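Mandalate racemase/muconate lactonizing enzyme (Unidentified, PDB 4E4U) is a putative mandelate racemase/muconate lactonizing enzyme of the enolase superfamily, probably acting on an as yet unassigned carboxylate substrate. Local coordinates at residues Ile40-Phe45 with Asp87-Gly92. Numbering follows the deposited sequence.
Sequences IYSATF and DLTMMG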
ATOM      1  N   ILE A  40       6.579  36.330  18.339  1.00 11.68           N
ATOM      2  CA  ILE A  40       5.831  35.858  17.188  1.00 10.98           C
ATOM      3  C   ILE A  40       6.774  35.689  16.002  1.00 11.31           C
ATOM      4  O   ILE A  40       7.550  36.595  15.699  1.00 12.52           O
ATOM      5  CB  ILE A  40       4.731  36.876  16.839  1.00 11.31           C
ATOM      6  CG1 ILE A  40       3.684  36.898  17.954  1.00 12.14           C
ATOM      7  CG2 ILE A  40       4.111  36.588  15.474  1.00 12.66           C
ATOM      8  CD1 ILE A  40       2.683  38.024  17.869  1.00 13.11           C
ATOM      9  N   TYR A  41       6.715  34.532  15.340  1.00 11.47           N
ATOM     10  CA  TYR A  41       7.541  34.281  14.163  1.00 11.72           C
ATOM     11  C   TYR A  41       6.616  34.192  12.962  1.00 12.05           C
ATOM     12  O   TYR A  41       5.939  33.179  12.756  1.00 13.50           O
ATOM     13  CB  TYR A  41       8.344  32.988  14.314  1.00 12.36           C
ATOM     14  CG  TYR A  41       9.452  32.805  13.294  1.00 12.51           C
ATOM     15  CD1 TYR A  41      10.602  33.574  13.362  1.00 14.01           C
ATOM     16  CD2 TYR A  41       9.364  31.852  12.287  1.00 13.82           C
ATOM     17  CE1 TYR A  41      11.628  33.414  12.452  1.00 14.45           C
ATOM     18  CE2 TYR A  41      10.395  31.680  11.369  1.00 13.84           C
ATOM     19  CZ  TYR A  41      11.523  32.472  11.458  1.00 13.16           C
ATOM     20  OH  TYR A  41      12.563  32.328  10.562  1.00 13.45           O
ATOM     21  N   SER A  42       6.554  35.273  12.190  1.00 12.59           N
ATOM     22  CA  SER A  42       5.675  35.327  11.028  1.00 13.37           C
ATOM     23  C   SER A  42       6.047  36.524  10.178  1.00 13.48           C
ATOM     24  O   SER A  42       6.069  37.653  10.669  1.00 15.42           O
ATOM     25  CB  SER A  42       4.218  35.469  11.473  1.00 14.42           C
ATOM     26  OG  SER A  42       3.344  35.327  10.371  1.00 14.75           O
ATOM     27  N   ALA A  43       6.326  36.283   8.902  1.00 12.72           N
ATOM     28  CA  ALA A  43       6.728  37.364   8.008  1.00 13.62           C
ATOM     29  C   ALA A  43       6.063  37.288   6.640  1.00 11.82           C
ATOM     30  O   ALA A  43       6.567  37.855   5.672  1.00 12.92           O
ATOM     31  CB  ALA A  43       8.250  37.414   7.871  1.00 14.87           C
ATOM     32  N   THR A  44       4.936  36.589   6.552  1.00 11.30           N
ATOM     33  CA  THR A  44       4.131  36.642   5.334  1.00 11.83           C
ATOM     34  C   THR A  44       3.819  38.099   4.986  1.00 12.07           C
ATOM     35  O   THR A  44       3.912  38.505   3.817  1.00 12.11           O
ATOM     36  CB  THR A  44       2.822  35.872   5.512  1.00 12.41           C
ATOM     37  OG1 THR A  44       3.109  34.547   5.965  1.00 13.11           O
ATOM     38  CG2 THR A  44       2.058  35.795   4.201  1.00 13.61           C
ATOM     39  N   PHE A  45       3.456  38.865   6.018  1.00 12.09           N
ATOM     40  CA  PHE A  45       3.150  40.289   5.907  1.00 12.51           C
ATOM     41  C   PHE A  45       4.114  41.062   6.784  1.00 13.32           C
ATOM     42  O   PHE A  45       4.591  40.531   7.790  1.00 13.70           O
ATOM     43  CB  PHE A  45       1.718  40.584   6.368  1.00 11.97           C
ATOM     44  CG  PHE A  45       0.708  39.620   5.834  1.00 11.14           C
ATOM     45  CD1 PHE A  45       0.470  39.531   4.468  1.00 11.77           C
ATOM     46  CD2 PHE A  45      -0.001  38.789   6.691  1.00 12.09           C
ATOM     47  CE1 PHE A  45      -0.460  38.625   3.967  1.00 11.69           C
ATOM     48  CE2 PHE A  45      -0.927  37.880   6.194  1.00 12.56           C
ATOM     49  CZ  PHE A  45      -1.159  37.800   4.827  1.00 11.83           C
ATOM     50  N   ASP A  87      -3.755  28.595   9.562  1.00 11.24           N
ATOM     51  CA  ASP A  87      -3.472  29.886   8.947  1.00 10.81           C
ATOM     52  C   ASP A  87      -2.112  30.306   9.501  1.00 10.81           C
ATOM     53  O   ASP A  87      -1.969  30.559  10.699  1.00 11.63           O
ATOM     54  CB  ASP A  87      -4.564  30.914   9.279  1.00 11.87           C
ATOM     55  CG  ASP A  87      -4.250  32.303   8.720  1.00 12.96           C
ATOM     56  OD1 ASP A  87      -3.165  32.847   9.048  1.00 14.62           O
ATOM     57  OD2 ASP A  87      -5.086  32.858   7.963  1.00 13.53           O
ATOM     58  N   LEU A  88      -1.113  30.350   8.628  1.00 10.73           N
ATOM     59  CA  LEU A  88       0.277  30.476   9.061  1.00 10.67           C
ATOM     60  C   LEU A  88       0.535  31.722   9.925  1.00 10.48           C
ATOM     61  O   LEU A  88       1.216  31.646  10.950  1.00 11.11           O
ATOM     62  CB  LEU A  88       1.194  30.479   7.838  1.00 11.11           C
ATOM     63  CG  LEU A  88       2.698  30.479   8.107  1.00 11.21           C
ATOM     64  CD1 LEU A  88       3.147  29.174   8.758  1.00 12.19           C
ATOM     65  CD2 LEU A  88       3.442  30.712   6.811  1.00 12.26           C
ATOM     66  N   THR A  89      -0.005  32.868   9.522  1.00 10.96           N
ATOM     67  CA  THR A  89       0.208  34.081  10.304  1.00 11.09           C
ATOM     68  C   THR A  89      -0.514  33.995  11.641  1.00 10.71           C
ATOM     69  O   THR A  89       0.050  34.367  12.674  1.00 11.15           O
ATOM     70  CB  THR A  89      -0.204  35.349   9.528  1.00 12.09           C
ATOM     71  OG1 THR A  89       0.629  35.486   8.371  1.00 13.06           O
ATOM     72  CG2 THR A  89      -0.063  36.591  10.391  1.00 13.06           C
ATOM     73  N   MET A  90      -1.741  33.475  11.635  1.00 10.64           N
ATOM     74  CA  MET A  90      -2.494  33.336  12.883  1.00 10.21           C
ATOM     75  C   MET A  90      -1.752  32.426  13.846  1.00 10.00           C
ATOM     76  O   MET A  90      -1.698  32.693  15.043  1.00 11.03           O
ATOM     77  CB  MET A  90      -3.891  32.773  12.620  1.00 10.38           C
ATOM     78  CG  MET A  90      -4.661  32.415  13.891  1.00 10.95           C
ATOM     79  SD  MET A  90      -4.932  33.814  15.008  1.00 11.25           S
ATOM     80  CE  MET A  90      -6.603  34.265  14.543  1.00 11.49           C
ATOM     81  N   MET A  91      -1.168  31.350  13.331  1.00  9.73           N
ATOM     82  CA  MET A  91      -0.441  30.442  14.196  1.00  9.72           C
ATOM     83  C   MET A  91       0.792  31.102  14.808  1.00  9.79           C
ATOM     84  O   MET A  91       1.098  30.877  15.979  1.00 10.40           O
ATOM     85  CB  MET A  91      -0.100  29.156  13.464  1.00 10.24           C
ATOM     86  CG  MET A  91      -1.319  28.281  13.171  1.00 11.20           C
ATOM     87  SD  MET A  91      -2.173  27.669  14.642  1.00 12.19           S
ATOM     88  CE  MET A  91      -3.477  28.875  14.877  1.00 12.42           C
ATOM     89  N   GLY A  92       1.499  31.928  14.036  1.00  9.75           N
ATOM     90  CA  GLY A  92       2.593  32.705  14.602  1.00 10.70           C
ATOM     91  C   GLY A  92       2.116  33.623  15.716  1.00 10.59           C
ATOM     92  O   GLY A  92       2.714  33.687  16.792  1.00 11.28           O
TER
HETATM   93  O   HOH W   1       4.116  31.937  11.055  1.00 13.41           O
HETATM   94  O   HOH W   2       2.764  37.403   8.644  1.00 13.78           O
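One water links S42 OG to T89 OG1. That water lies 2.8 Å from S42 OG, donates to T89 OG1 and accepts from the backbone N of F45, 3.1 Å away, so three groups fix its position. S42 OG, set anti to its own backbone N (chi1 -171°), comes within 3.4 Å of T89 CA. F45 turns its ring obliquely to T89 OG1, with CE2 3.6 Å from it, and T44 CG2 lies above one face of that ring, toward its rim. A second water spans the two backbones, donating to Y41 O and, at 2.9 Å, to L88 O. The two backbones are nearest at I40 and G92, whose CA atoms are 5.2 Å apart, and I40 CG2 rests 3.5 Å from G92 O. The bare CA of G92, where a side chain would point toward the loop, also lies 3.9 Å from Y41 O.

Within the N-terminal capping domain of the enolase-superfamily fold, this contact joins the loop following strand 35-40 of the three-stranded antiparallel sheet to the first turn of helix 88-109. D87 is the N-cap of that helix: its OD1 accepts from M90 N in a nearly straight bond (171°) on the anti side, 34° out of the carboxylate plane. The other oxygen, OD2, bonds to T44 OG1 and T89 OG1 of the second subunit, while D87 of that subunit returns the same two bonds here. The reciprocal arrangement thus ties both segments into the subunit interface. M50 of helix 47-61 packs against both S42 and T89.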